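Local coordinates for protein alpha-rhamnosidase (Dictyoglomus thermophilum, PDB 6I60) that probably hydrolyses terminal non-reducing alpha-L-rhamnose residues in alpha-L-rhamnosides, at residues P218-Y223 and P549-I554; M491-D496 and Y527-N532; M504-D509 and S545-P550. All coordinates share one frame; numbering follows the deposited sequence.

In the fold
The three contacts lie side by side, with centres 9 to 10 Å apart, where the N-terminal rhamnosidase domain meets the six-hairpin glycosidase domain. Contact 1 spans the two domains, whereas contacts 2 and 3 lie within the glycosidase domain. Contacts 1 and 3 share Pro549 and Pro550. Contacts 1 and 2 meet at Gln220, whose O is 2.9 Å from Lys529 NZ and whose N is 3.0 Å from Ser492 OG. Between contacts 2 and 3, Tyr530 OH lies 3.2 Å from Gly505 O. A triethylene glycol, probably from the crystallisation liquor, comes within about 3 Å of the Trp506 side chain, and a 2-(2-ethoxyethoxy)ethanol within about 7 Å of that of Pro550.

Contact 1 (P218-Y223 and P549-I554); sequences PGQTDY and PPYWSI
Pro549 and Tyr551 supply most of the van der Waals contact made with the loop 218-223 of the N-terminal rhamnosidase domain, and so join it to the glycosidase domain. The pyrrolidine of Pro549, which follows a cis peptide bond, lies along the backbone of the loop: its CG is 3.7 Å from Thr221 CA and equally far from Gln220 O, while its CB faces Asp222 N. Beside it, Pro550 CG approaches Asp222 OD2 at 4.2 Å, the two side chains crossing at about a right angle. Pro550 centres an inverse gamma turn, closed by a weak bond from Tyr551 N to Pro549 O.

The aromatic contacts centre on Tyr551. With CG anti to the carbonyl carbon (chi1 -53°), the phenol reaches across to the loop and brings Tyr551 OH to 3.3 Å from Gln220 CB. Thr221 O lies 3.0 Å from Tyr551 OH and also sits over the centre of the Tyr223 ring. Tyr223 CE2 meets the Tyr551 ring at its edge, 4.4 Å from Tyr551 CE1.

Between these two loops there is no charge pair, and proline and tyrosine rings fitted against backbone make up most of the contact; the hydrogen bonds of Gln220 to Ser492 and Lys529 lie beside it.

Contact 2 (M491-D496 and Y527-N532); sequences MSIPTD and YRKYLN
Lys529 and Tyr530 are consecutive residues of helix 524-535, and both project toward the loop 491-496, the lysine to grip its backbone and the tyrosine to receive a proline on its ring. From CB, the lysine chain leaves with CG anti to the backbone N (chi1 177°) and bends at its second torsion, which carries it to the carbonyl of Ser492. Lys529 CD passes 3.5 Å from Ser492 O, and Lys529 CE stays almost as near at 3.6 Å, so the methylenes run alongside the oxygen before the tip reaches it. A second bend, about the CD-CE bond, sets Lys529 NZ 3.0 Å from Ser492 O in a hydrogen bond. The donor stands well above the carbonyl plane, with a C=O...N angle of 130°. Lys529 NZ also touches Ile493 CG2 at 3.5 Å.

The buried ammonium has further mates: Asp533, one turn on along the same helix, forms a salt bridge with it, and Gln220 O of the N-terminal rhamnosidase domain accepts another hydrogen bond. The carboxylate would be expected to offset the lysine's charge in these surroundings. The helix belongs to the six-hairpin glycosidase domain, an (alpha/alpha)6 barrel in this family, and the loop connects two of the domain's helices, 473-488 and 507-512.

Next to the lysine, the Pro494 ring lies over one face of Tyr530. Its CG is 3.6 Å from the ring centroid and 12° off the normal, a CH-pi contact, while Pro494 CD is 3.6 Å from Tyr530 CD1. Both methylenes therefore bear on the phenol. Ile493 CG2 adds a looser apolar touch, 4.4 Å from Tyr530 CD1. At the far end of the ring, Tyr530 OH makes weak hydrogen bonds with Gly505 O and Ile548 O.

Contact 3 (M504-D509 and S545-P550); sequences MGWMGD and SDVIPP
A single antiparallel beta bridge, with Trp506 and Val547 as its non-hydrogen-bonded pair, joins the start of helix 507-512 to the loop 545-550 of the glycosidase domain. Trp506 holds the helix N-cap position. On either side of the pair run two nearly straight backbone bonds, Ile548 N to Gly505 O and Met507 N to Asp546 O, each 2.7 Å long.

With CG opposite the carbonyl carbon (chi1 -75°), the indole of Trp506 turns one face to Val547. Val547 CG1 lies 3.5 Å from the centroid of the six-membered ring of Trp506, 16° off its normal, in a CH-pi contact, while Asp546 CB touches Trp506 CZ3 at 3.7 Å. Beyond the contact, the indole NE1 is hydrogen-bonded to Glu502, and the Asp546 carboxylate is held by Lys609 and Tyr610. With an alanine here instead of Trp506, Val547 CG1 would probably lose the ring face it packs on and Glu502 its N-H partner. Elsewhere in the contact, Met507 CG packs against Ile548 CG1 at 3.6 Å, with Tyr530 and Ile534 close by.

The chemistry implies a division of labour: two backbone bonds fix how the chains align, while the indole, Val547, Met507 and Ile548 pack around them.

Contact 1 (P218-Y223 and P549-I554)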
ATOM      1  N   PRO A 218      -1.183 -16.358  -3.655  1.00 54.28           N
ATOM      2  CA  PRO A 218      -1.470 -15.422  -2.565  1.00 51.55           C
ATOM      3  C   PRO A 218      -0.429 -14.315  -2.429  1.00 56.07           C
ATOM      4  O   PRO A 218       0.448 -14.178  -3.283  1.00 55.15           O
ATOM      5  CB  PRO A 218      -1.456 -16.323  -1.333  1.00 60.54           C
ATOM      6  CG  PRO A 218      -0.454 -17.375  -1.670  1.00 58.01           C
ATOM      7  CD  PRO A 218      -0.532 -17.586  -3.164  1.00 53.16           C
ATOM      8  N   GLY A 219      -0.534 -13.536  -1.350  1.00 59.69           N
ATOM      9  CA  GLY A 219       0.407 -12.464  -1.119  1.00 64.81           C
ATOM     10  C   GLY A 219       1.767 -12.959  -0.659  1.00 62.68           C
ATOM     11  O   GLY A 219       1.920 -14.048  -0.106  1.00 57.94           O
ATOM     12  N   GLN A 220       2.774 -12.125  -0.897  1.00 60.87           N
ATOM     13  CA  GLN A 220       4.145 -12.459  -0.537  1.00 59.07           C
ATOM     14  C   GLN A 220       4.341 -12.277   0.963  1.00 55.44           C
ATOM     15  O   GLN A 220       4.171 -11.171   1.489  1.00 58.28           O
ATOM     16  CB  GLN A 220       5.125 -11.590  -1.320  1.00 59.23           C
ATOM     17  CG  GLN A 220       4.858 -11.551  -2.813  1.00 53.39           C
ATOM     18  CD  GLN A 220       5.889 -10.733  -3.563  1.00 55.70           C
ATOM     19  OE1 GLN A 220       6.877 -10.276  -2.985  1.00 55.00           O
ATOM     20  NE2 GLN A 220       5.664 -10.544  -4.858  1.00 54.42           N
ATOM     21  N   THR A 221       4.694 -13.361   1.649  1.00 56.03           N
ATOM     22  CA  THR A 221       5.031 -13.325   3.064  1.00 54.67           C
ATOM     23  C   THR A 221       6.201 -14.266   3.305  1.00 53.46           C
ATOM     24  O   THR A 221       6.640 -14.988   2.406  1.00 52.04           O
ATOM     25  CB  THR A 221       3.848 -13.733   3.953  1.00 55.22           C
ATOM     26  OG1 THR A 221       3.216 -14.898   3.408  1.00 51.95           O
ATOM     27  CG2 THR A 221       2.834 -12.605   4.053  1.00 65.65           C
ATOM     28  N   ASP A 222       6.710 -14.250   4.532  1.00 53.20           N
ATOM     29  CA  ASP A 222       7.697 -15.241   4.952  1.00 55.65           C
ATOM     30  C   ASP A 222       6.981 -16.577   5.099  1.00 65.37           C
ATOM     31  O   ASP A 222       6.377 -16.862   6.138  1.00 62.30           O
ATOM     32  CB  ASP A 222       8.365 -14.817   6.254  1.00 60.20           C
ATOM     33  CG  ASP A 222       9.484 -15.756   6.667  1.00 64.47           C
ATOM     34  OD1 ASP A 222       9.633 -16.821   6.031  1.00 57.71           O
ATOM     35  OD2 ASP A 222      10.214 -15.427   7.627  1.00 67.06           O
ATOM     36  N   TYR A 223       7.037 -17.402   4.049  1.00 61.15           N
ATOM     37  CA  TYR A 223       6.264 -18.640   4.025  1.00 59.66           C
ATOM     38  C   TYR A 223       6.684 -19.611   5.120  1.00 58.17           C
ATOM     39  O   TYR A 223       5.915 -20.516   5.459  1.00 57.45           O
ATOM     40  CB  TYR A 223       6.384 -19.307   2.652  1.00 57.39           C
ATOM     41  CG  TYR A 223       5.977 -18.414   1.498  1.00 58.85           C
ATOM     42  CD1 TYR A 223       4.645 -18.080   1.286  1.00 59.09           C
ATOM     43  CD2 TYR A 223       6.927 -17.900   0.623  1.00 57.64           C
ATOM     44  CE1 TYR A 223       4.269 -17.261   0.233  1.00 56.93           C
ATOM     45  CE2 TYR A 223       6.562 -17.080  -0.432  1.00 56.10           C
ATOM     46  CZ  TYR A 223       5.232 -16.764  -0.621  1.00 56.65           C
ATOM     47  OH  TYR A 223       4.867 -15.949  -1.670  1.00 55.42           O
ATOM     48  N   PRO A 549       9.035  -8.894   3.484  1.00 59.49           N
ATOM     49  CA  PRO A 549       9.589 -10.109   4.098  1.00 56.19           C
ATOM     50  C   PRO A 549      11.076 -10.307   3.807  1.00 60.73           C
ATOM     51  O   PRO A 549      11.556  -9.868   2.762  1.00 60.58           O
ATOM     52  CB  PRO A 549       8.761 -11.233   3.463  1.00 54.68           C
ATOM     53  CG  PRO A 549       7.528 -10.570   2.961  1.00 59.89           C
ATOM     54  CD  PRO A 549       7.966  -9.213   2.526  1.00 60.41           C
ATOM     55  N   PRO A 550      11.793 -10.963   4.721  1.00 61.81           N
ATOM     56  CA  PRO A 550      13.259 -11.060   4.610  1.00 58.08           C
ATOM     57  C   PRO A 550      13.714 -12.148   3.641  1.00 54.62           C
ATOM     58  O   PRO A 550      14.429 -13.085   4.006  1.00 65.23           O
ATOM     59  CB  PRO A 550      13.674 -11.351   6.057  1.00 56.06           C
ATOM     60  CG  PRO A 550      12.533 -12.130   6.612  1.00 57.00           C
ATOM     61  CD  PRO A 550      11.284 -11.612   5.943  1.00 57.02           C
ATOM     62  N   TYR A 551      13.294 -12.027   2.379  1.00 50.28           N
ATOM     63  CA  TYR A 551      13.871 -12.871   1.339  1.00 52.11           C
ATOM     64  C   TYR A 551      15.369 -12.618   1.220  1.00 57.96           C
ATOM     65  O   TYR A 551      16.151 -13.548   0.989  1.00 57.39           O
ATOM     66  CB  TYR A 551      13.169 -12.623   0.005  1.00 55.26           C
ATOM     67  CG  TYR A 551      11.664 -12.760   0.074  1.00 59.81           C
ATOM     68  CD1 TYR A 551      11.070 -13.995   0.307  1.00 58.59           C
ATOM     69  CD2 TYR A 551      10.836 -11.656  -0.088  1.00 58.23           C
ATOM     70  CE1 TYR A 551       9.694 -14.125   0.373  1.00 56.79           C
ATOM     71  CE2 TYR A 551       9.459 -11.776  -0.020  1.00 54.76           C
ATOM     72  CZ  TYR A 551       8.895 -13.013   0.207  1.00 58.84           C
ATOM     73  OH  TYR A 551       7.527 -13.138   0.273  1.00 65.08           O
ATOM     74  N   TRP A 552      15.781 -11.363   1.376  1.00 59.49           N
ATOM     75  CA  TRP A 552      17.175 -10.999   1.588  1.00 57.94           C
ATOM     76  C   TRP A 552      17.356 -10.698   3.071  1.00 67.13           C
ATOM     77  O   TRP A 552      16.730  -9.772   3.599  1.00 58.35           O
ATOM     78  CB  TRP A 552      17.565  -9.785   0.747  1.00 60.70           C
ATOM     79  CG  TRP A 552      17.565 -10.010  -0.734  1.00 64.20           C
ATOM     80  CD1 TRP A 552      17.426 -11.200  -1.387  1.00 64.60           C
ATOM     81  CD2 TRP A 552      17.714  -9.010  -1.749  1.00 60.00           C
ATOM     82  NE1 TRP A 552      17.480 -11.002  -2.748  1.00 54.96           N
ATOM     83  CE2 TRP A 552      17.656  -9.666  -2.995  1.00 59.30           C
ATOM     84  CE3 TRP A 552      17.892  -7.624  -1.724  1.00 54.56           C
ATOM     85  CZ2 TRP A 552      17.769  -8.983  -4.204  1.00 62.77           C
ATOM     86  CZ3 TRP A 552      18.005  -6.948  -2.925  1.00 61.18           C
ATOM     87  CH2 TRP A 552      17.943  -7.627  -4.148  1.00 60.39           C
ATOM     88  N   SER A 553      18.198 -11.478   3.743  1.00 66.04           N
ATOM     89  CA  SER A 553      18.409 -11.299   5.176  1.00 62.17           C
ATOM     90  C   SER A 553      19.422 -10.181   5.394  1.00 64.50           C
ATOM     91  O   SER A 553      20.621 -10.364   5.157  1.00 71.67           O
ATOM     92  CB  SER A 553      18.881 -12.602   5.816  1.00 72.52           C
ATOM     93  OG  SER A 553      17.781 -13.368   6.277  1.00 74.53           O
ATOM     94  N   ILE A 554      18.945  -9.024   5.839  1.00 52.84           N
ATOM     95  CA  ILE A 554      19.807  -7.890   6.171  1.00 59.87           C
ATOM     96  C   ILE A 554      19.484  -7.506   7.612  1.00 55.88           C
ATOM     97  O   ILE A 554      18.588  -6.702   7.884  1.00 49.44           O
ATOM     98  CB  ILE A 554      19.629  -6.712   5.212  1.00 52.12           C
ATOM     99  CG1 ILE A 554      20.209  -7.060   3.842  1.00 57.28           C
ATOM    100  CG2 ILE A 554      20.342  -5.475   5.737  1.00 56.18           C
ATOM    101  CD1 ILE A 554      19.172  -7.357   2.796  1.00 53.92           C
TER

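Contact 2 (M491-D496 and Y527-N532)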
ATOM      1  N   MET A 491       2.550  -4.585  -4.444  1.00 49.45           N
ATOM      2  CA  MET A 491       2.351  -5.974  -4.859  1.00 55.17           C
ATOM      3  C   MET A 491       2.235  -6.841  -3.607  1.00 54.74           C
ATOM      4  O   MET A 491       3.107  -7.672  -3.339  1.00 58.78           O
ATOM      5  CB  MET A 491       3.499  -6.443  -5.763  1.00 54.59           C
ATOM      6  CG  MET A 491       3.624  -5.663  -7.056  1.00 63.88           C
ATOM      7  SD  MET A 491       2.178  -5.877  -8.105  1.00 57.69           S
ATOM      8  CE  MET A 491       2.007  -7.655  -8.064  1.00 51.38           C
ATOM      9  N   SER A 492       1.165  -6.622  -2.836  1.00 54.37           N
ATOM     10  CA  SER A 492       0.939  -7.258  -1.539  1.00 54.90           C
ATOM     11  C   SER A 492       1.968  -6.798  -0.508  1.00 50.53           C
ATOM     12  O   SER A 492       1.752  -6.942   0.699  1.00 54.11           O
ATOM     13  CB  SER A 492       0.943  -8.787  -1.663  1.00 59.79           C
ATOM     14  OG  SER A 492       2.264  -9.300  -1.653  1.00 60.18           O
ATOM     15  N   ILE A 493       3.085  -6.246  -0.977  1.00 53.42           N
ATOM     16  CA  ILE A 493       4.080  -5.617  -0.108  1.00 58.62           C
ATOM     17  C   ILE A 493       4.565  -4.336  -0.758  1.00 60.21           C
ATOM     18  O   ILE A 493       4.651  -4.226  -1.988  1.00 58.51           O
ATOM     19  CB  ILE A 493       5.285  -6.546   0.162  1.00 58.94           C
ATOM     20  CG1 ILE A 493       5.877  -7.054  -1.156  1.00 56.55           C
ATOM     21  CG2 ILE A 493       4.883  -7.706   1.064  1.00 57.01           C
ATOM     22  CD1 ILE A 493       7.274  -7.619  -1.022  1.00 58.96           C
ATOM     23  N   PRO A 494       4.877  -3.328   0.057  1.00 60.72           N
ATOM     24  CA  PRO A 494       5.439  -2.082  -0.491  1.00 52.02           C
ATOM     25  C   PRO A 494       6.857  -2.314  -0.990  1.00 49.42           C
ATOM     26  O   PRO A 494       7.761  -2.619  -0.209  1.00 54.32           O
ATOM     27  CB  PRO A 494       5.403  -1.119   0.701  1.00 57.28           C
ATOM     28  CG  PRO A 494       5.398  -2.001   1.904  1.00 53.02           C
ATOM     29  CD  PRO A 494       4.663  -3.251   1.513  1.00 56.46           C
ATOM     30  N   THR A 495       7.051  -2.165  -2.296  1.00 50.44           N
ATOM     31  CA  THR A 495       8.336  -2.428  -2.928  1.00 57.86           C
ATOM     32  C   THR A 495       9.060  -1.129  -3.274  1.00 52.00           C
ATOM     33  O   THR A 495       8.478  -0.042  -3.290  1.00 46.53           O
ATOM     34  CB  THR A 495       8.155  -3.278  -4.190  1.00 55.14           C
ATOM     35  OG1 THR A 495       7.526  -2.498  -5.216  1.00 48.53           O
ATOM     36  CG2 THR A 495       7.301  -4.498  -3.889  1.00 49.70           C
ATOM     37  N   ASP A 496      10.361  -1.262  -3.544  1.00 51.30           N
ATOM     38  CA  ASP A 496      11.166  -0.108  -3.929  1.00 52.69           C
ATOM     39  C   ASP A 496      11.033   0.180  -5.421  1.00 54.46           C
ATOM     40  O   ASP A 496      10.803   1.325  -5.822  1.00 56.88           O
ATOM     41  CB  ASP A 496      12.633  -0.339  -3.550  1.00 54.64           C
ATOM     42  CG  ASP A 496      13.199  -1.626  -4.132  1.00 54.41           C
ATOM     43  OD1 ASP A 496      12.423  -2.584  -4.340  1.00 54.74           O
ATOM     44  OD2 ASP A 496      14.421  -1.682  -4.386  1.00 53.45           O
ATOM     45  N   TYR A 527      -1.634  -2.053   5.190  1.00 48.63           N
ATOM     46  CA  TYR A 527      -0.581  -1.865   6.180  1.00 52.82           C
ATOM     47  C   TYR A 527      -0.733  -2.816   7.359  1.00 50.62           C
ATOM     48  O   TYR A 527       0.269  -3.204   7.970  1.00 48.29           O
ATOM     49  CB  TYR A 527      -0.565  -0.412   6.655  1.00 47.71           C
ATOM     50  CG  TYR A 527       0.092   0.522   5.667  1.00 46.45           C
ATOM     51  CD1 TYR A 527       1.190   0.113   4.923  1.00 40.16           C
ATOM     52  CD2 TYR A 527      -0.389   1.810   5.471  1.00 54.48           C
ATOM     53  CE1 TYR A 527       1.793   0.959   4.017  1.00 51.06           C
ATOM     54  CE2 TYR A 527       0.209   2.665   4.565  1.00 49.84           C
ATOM     55  CZ  TYR A 527       1.299   2.233   3.841  1.00 52.34           C
ATOM     56  OH  TYR A 527       1.898   3.079   2.937  1.00 52.18           O
ATOM     57  N   ARG A 528      -1.967  -3.203   7.691  1.00 49.09           N
ATOM     58  CA  ARG A 528      -2.169  -4.178   8.756  1.00 42.71           C
ATOM     59  C   ARG A 528      -1.528  -5.512   8.401  1.00 49.58           C
ATOM     60  O   ARG A 528      -0.947  -6.182   9.265  1.00 49.95           O
ATOM     61  CB  ARG A 528      -3.662  -4.351   9.031  1.00 45.33           C
ATOM     62  CG  ARG A 528      -4.236  -3.334  10.002  1.00 44.39           C
ATOM     63  CD  ARG A 528      -5.750  -3.440  10.071  1.00 51.87           C
ATOM     64  NE  ARG A 528      -6.206  -3.952  11.360  1.00 61.45           N
ATOM     65  CZ  ARG A 528      -6.917  -5.065  11.513  1.00 60.49           C
ATOM     66  NH1 ARG A 528      -7.258  -5.791  10.456  1.00 51.14           N
ATOM     67  NH2 ARG A 528      -7.289  -5.452  12.727  1.00 64.70           N
ATOM     68  N   LYS A 529      -1.619  -5.913   7.132  1.00 53.42           N
ATOM     69  CA  LYS A 529      -0.941  -7.125   6.686  1.00 47.86           C
ATOM     70  C   LYS A 529       0.572  -6.943   6.694  1.00 51.71           C
ATOM     71  O   LYS A 529       1.310  -7.860   7.071  1.00 55.97           O
ATOM     72  CB  LYS A 529      -1.431  -7.514   5.290  1.00 47.55           C
ATOM     73  CG  LYS A 529      -0.740  -8.733   4.702  1.00 46.64           C
ATOM     74  CD  LYS A 529       0.135  -8.351   3.525  1.00 51.50           C
ATOM     75  CE  LYS A 529       0.708  -9.579   2.839  1.00 59.92           C
ATOM     76  NZ  LYS A 529       2.128  -9.370   2.441  1.00 61.27           N
ATOM     77  N   TYR A 530       1.052  -5.767   6.282  1.00 53.37           N
ATOM     78  CA  TYR A 530       2.491  -5.529   6.254  1.00 51.84           C
ATOM     79  C   TYR A 530       3.054  -5.387   7.662  1.00 53.17           C
ATOM     80  O   TYR A 530       4.186  -5.807   7.930  1.00 46.42           O
ATOM     81  CB  TYR A 530       2.808  -4.286   5.423  1.00 45.55           C
ATOM     82  CG  TYR A 530       4.286  -4.099   5.165  1.00 48.81           C
ATOM     83  CD1 TYR A 530       5.039  -5.104   4.568  1.00 54.32           C
ATOM     84  CD2 TYR A 530       4.931  -2.922   5.524  1.00 43.69           C
ATOM     85  CE1 TYR A 530       6.395  -4.938   4.331  1.00 52.53           C
ATOM     86  CE2 TYR A 530       6.287  -2.748   5.291  1.00 51.23           C
ATOM     87  CZ  TYR A 530       7.013  -3.759   4.694  1.00 52.82           C
ATOM     88  OH  TYR A 530       8.360  -3.592   4.462  1.00 49.55           O
ATOM     89  N   LEU A 531       2.281  -4.786   8.572  1.00 51.65           N
ATOM     90  CA  LEU A 531       2.714  -4.704   9.963  1.00 54.49           C
ATOM     91  C   LEU A 531       2.883  -6.089  10.569  1.00 53.00           C
ATOM     92  O   LEU A 531       3.760  -6.295  11.417  1.00 47.57           O
ATOM     93  CB  LEU A 531       1.715  -3.881  10.777  1.00 50.14           C
ATOM     94  CG  LEU A 531       1.941  -2.369  10.775  1.00 48.86           C
ATOM     95  CD1 LEU A 531       0.911  -1.667  11.647  1.00 46.40           C
ATOM     96  CD2 LEU A 531       3.355  -2.044  11.232  1.00 48.92           C
ATOM     97  N   ASN A 532       2.059  -7.047  10.147  1.00 50.84           N
ATOM     98  CA  ASN A 532       2.261  -8.426  10.574  1.00 54.31           C
ATOM     99  C   ASN A 532       3.549  -8.993   9.993  1.00 54.87           C
ATOM    100  O   ASN A 532       4.250  -9.762  10.660  1.00 60.42           O
ATOM    101  CB  ASN A 532       1.065  -9.287  10.166  1.00 51.09           C
ATOM    102  CG  ASN A 532      -0.134  -9.084  11.069  1.00 49.58           C
ATOM    103  OD1 ASN A 532      -0.001  -8.669  12.220  1.00 54.03           O
ATOM    104  ND2 ASN A 532      -1.319  -9.379  10.548  1.00 44.89           N
TER

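Contact 3 (M504-D509 and S545-P550)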
ATOM      1  N   MET A 504      11.985  -5.836  -3.693  1.00 56.09           N
ATOM      2  CA  MET A 504      11.914  -6.255  -2.303  1.00 58.02           C
ATOM      3  C   MET A 504      11.139  -5.235  -1.473  1.00 57.26           C
ATOM      4  O   MET A 504      10.904  -4.099  -1.892  1.00 52.25           O
ATOM      5  CB  MET A 504      13.317  -6.446  -1.725  1.00 53.00           C
ATOM      6  CG  MET A 504      14.049  -7.665  -2.260  1.00 50.03           C
ATOM      7  SD  MET A 504      12.998  -9.129  -2.286  1.00 54.69           S
ATOM      8  CE  MET A 504      14.084 -10.312  -3.079  1.00 60.78           C
ATOM      9  N   GLY A 505      10.739  -5.660  -0.279  1.00 60.70           N
ATOM     10  CA  GLY A 505      10.011  -4.787   0.619  1.00 56.95           C
ATOM     11  C   GLY A 505      10.924  -3.979   1.518  1.00 58.13           C
ATOM     12  O   GLY A 505      10.939  -4.180   2.737  1.00 58.31           O
ATOM     13  N   TRP A 506      11.689  -3.064   0.926  1.00 55.50           N
ATOM     14  CA  TRP A 506      12.609  -2.241   1.698  1.00 52.18           C
ATOM     15  C   TRP A 506      11.842  -1.362   2.680  1.00 54.05           C
ATOM     16  O   TRP A 506      10.898  -0.662   2.304  1.00 51.66           O
ATOM     17  CB  TRP A 506      13.460  -1.384   0.763  1.00 54.39           C
ATOM     18  CG  TRP A 506      14.541  -2.156   0.066  1.00 54.59           C
ATOM     19  CD1 TRP A 506      14.450  -2.794  -1.136  1.00 58.67           C
ATOM     20  CD2 TRP A 506      15.877  -2.371   0.534  1.00 53.68           C
ATOM     21  NE1 TRP A 506      15.646  -3.394  -1.448  1.00 53.92           N
ATOM     22  CE2 TRP A 506      16.540  -3.147  -0.439  1.00 54.50           C
ATOM     23  CE3 TRP A 506      16.578  -1.984   1.680  1.00 52.88           C
ATOM     24  CZ2 TRP A 506      17.867  -3.545  -0.299  1.00 48.28           C
ATOM     25  CZ3 TRP A 506      17.894  -2.377   1.816  1.00 48.97           C
ATOM     26  CH2 TRP A 506      18.526  -3.150   0.833  1.00 45.87           C
ATOM     27  N   MET A 507      12.263  -1.401   3.946  1.00 55.53           N
ATOM     28  CA  MET A 507      11.517  -0.734   5.008  1.00 50.45           C
ATOM     29  C   MET A 507      11.610   0.784   4.914  1.00 55.41           C
ATOM     30  O   MET A 507      10.654   1.482   5.271  1.00 56.82           O
ATOM     31  CB  MET A 507      12.021  -1.211   6.367  1.00 50.54           C
ATOM     32  CG  MET A 507      11.583  -2.617   6.725  1.00 49.85           C
ATOM     33  SD  MET A 507       9.998  -2.627   7.577  1.00 56.62           S
ATOM     34  CE  MET A 507      10.532  -2.357   9.268  1.00 53.05           C
ATOM     35  N   GLY A 508      12.743   1.312   4.448  1.00 57.50           N
ATOM     36  CA  GLY A 508      12.900   2.757   4.389  1.00 54.55           C
ATOM     37  C   GLY A 508      11.984   3.401   3.364  1.00 55.01           C
ATOM     38  O   GLY A 508      11.327   4.409   3.645  1.00 49.70           O
ATOM     39  N   ASP A 509      11.928   2.829   2.159  1.00 51.10           N
ATOM     40  CA  ASP A 509      11.073   3.385   1.118  1.00 53.19           C
ATOM     41  C   ASP A 509       9.602   3.312   1.505  1.00 57.10           C
ATOM     42  O   ASP A 509       8.825   4.211   1.164  1.00 52.26           O
ATOM     43  CB  ASP A 509      11.312   2.655  -0.203  1.00 51.42           C
ATOM     44  CG  ASP A 509      12.784   2.553  -0.553  1.00 65.74           C
ATOM     45  OD1 ASP A 509      13.611   2.451   0.378  1.00 61.85           O
ATOM     46  OD2 ASP A 509      13.114   2.576  -1.758  1.00 74.53           O
ATOM     47  N   SER A 545      14.752  -6.522   9.792  1.00 52.04           N
ATOM     48  CA  SER A 545      15.463  -6.581   8.525  1.00 53.37           C
ATOM     49  C   SER A 545      15.178  -5.335   7.693  1.00 52.40           C
ATOM     50  O   SER A 545      14.113  -4.721   7.798  1.00 45.14           O
ATOM     51  CB  SER A 545      15.069  -7.831   7.738  1.00 47.73           C
ATOM     52  OG  SER A 545      16.030  -8.130   6.742  1.00 53.70           O
ATOM     53  N   ASP A 546      16.153  -4.966   6.857  1.00 52.63           N
ATOM     54  CA  ASP A 546      15.974  -3.802   5.996  1.00 55.14           C
ATOM     55  C   ASP A 546      14.936  -4.061   4.911  1.00 60.85           C
ATOM     56  O   ASP A 546      14.325  -3.112   4.405  1.00 59.59           O
ATOM     57  CB  ASP A 546      17.308  -3.391   5.375  1.00 53.36           C
ATOM     58  CG  ASP A 546      18.120  -2.490   6.287  1.00 54.91           C
ATOM     59  OD1 ASP A 546      17.515  -1.797   7.132  1.00 55.40           O
ATOM     60  OD2 ASP A 546      19.362  -2.474   6.160  1.00 57.34           O
ATOM     61  N   VAL A 547      14.723  -5.324   4.540  1.00 52.77           N
ATOM     62  CA  VAL A 547      13.650  -5.704   3.631  1.00 52.55           C
ATOM     63  C   VAL A 547      12.717  -6.666   4.357  1.00 54.56           C
ATOM     64  O   VAL A 547      13.165  -7.555   5.092  1.00 46.66           O
ATOM     65  CB  VAL A 547      14.184  -6.314   2.313  1.00 52.43           C
ATOM     66  CG1 VAL A 547      15.368  -5.515   1.799  1.00 54.28           C
ATOM     67  CG2 VAL A 547      14.567  -7.772   2.478  1.00 57.68           C
ATOM     68  N   ILE A 548      11.416  -6.453   4.187  1.00 58.40           N
ATOM     69  CA  ILE A 548      10.389  -7.287   4.804  1.00 56.02           C
ATOM     70  C   ILE A 548       9.346  -7.611   3.741  1.00 61.19           C
ATOM     71  O   ILE A 548       8.796  -6.688   3.122  1.00 57.58           O
ATOM     72  CB  ILE A 548       9.742  -6.594   6.016  1.00 60.59           C
ATOM     73  CG1 ILE A 548      10.803  -6.106   7.006  1.00 55.42           C
ATOM     74  CG2 ILE A 548       8.763  -7.533   6.701  1.00 60.03           C
ATOM     75  CD1 ILE A 548      11.447  -7.201   7.808  1.00 50.82           C
ATOM     76  N   PRO A 549       9.035  -8.894   3.484  1.00 59.49           N
ATOM     77  CA  PRO A 549       9.589 -10.109   4.098  1.00 56.19           C
ATOM     78  C   PRO A 549      11.076 -10.307   3.807  1.00 60.73           C
ATOM     79  O   PRO A 549      11.556  -9.868   2.762  1.00 60.58           O
ATOM     80  CB  PRO A 549       8.761 -11.233   3.463  1.00 54.68           C
ATOM     81  CG  PRO A 549       7.528 -10.570   2.961  1.00 59.89           C
ATOM     82  CD  PRO A 549       7.966  -9.213   2.526  1.00 60.41           C
ATOM     83  N   PRO A 550      11.793 -10.963   4.721  1.00 61.81           N
ATOM     84  CA  PRO A 550      13.259 -11.060   4.610  1.00 58.08           C
ATOM     85  C   PRO A 550      13.714 -12.148   3.641  1.00 54.62           C
ATOM     86  O   PRO A 550      14.429 -13.085   4.006  1.00 65.23           O
ATOM     87  CB  PRO A 550      13.674 -11.351   6.057  1.00 56.06           C
ATOM     88  CG  PRO A 550      12.533 -12.130   6.612  1.00 57.00           C
ATOM     89  CD  PRO A 550      11.284 -11.612   5.943  1.00 57.02           C
TER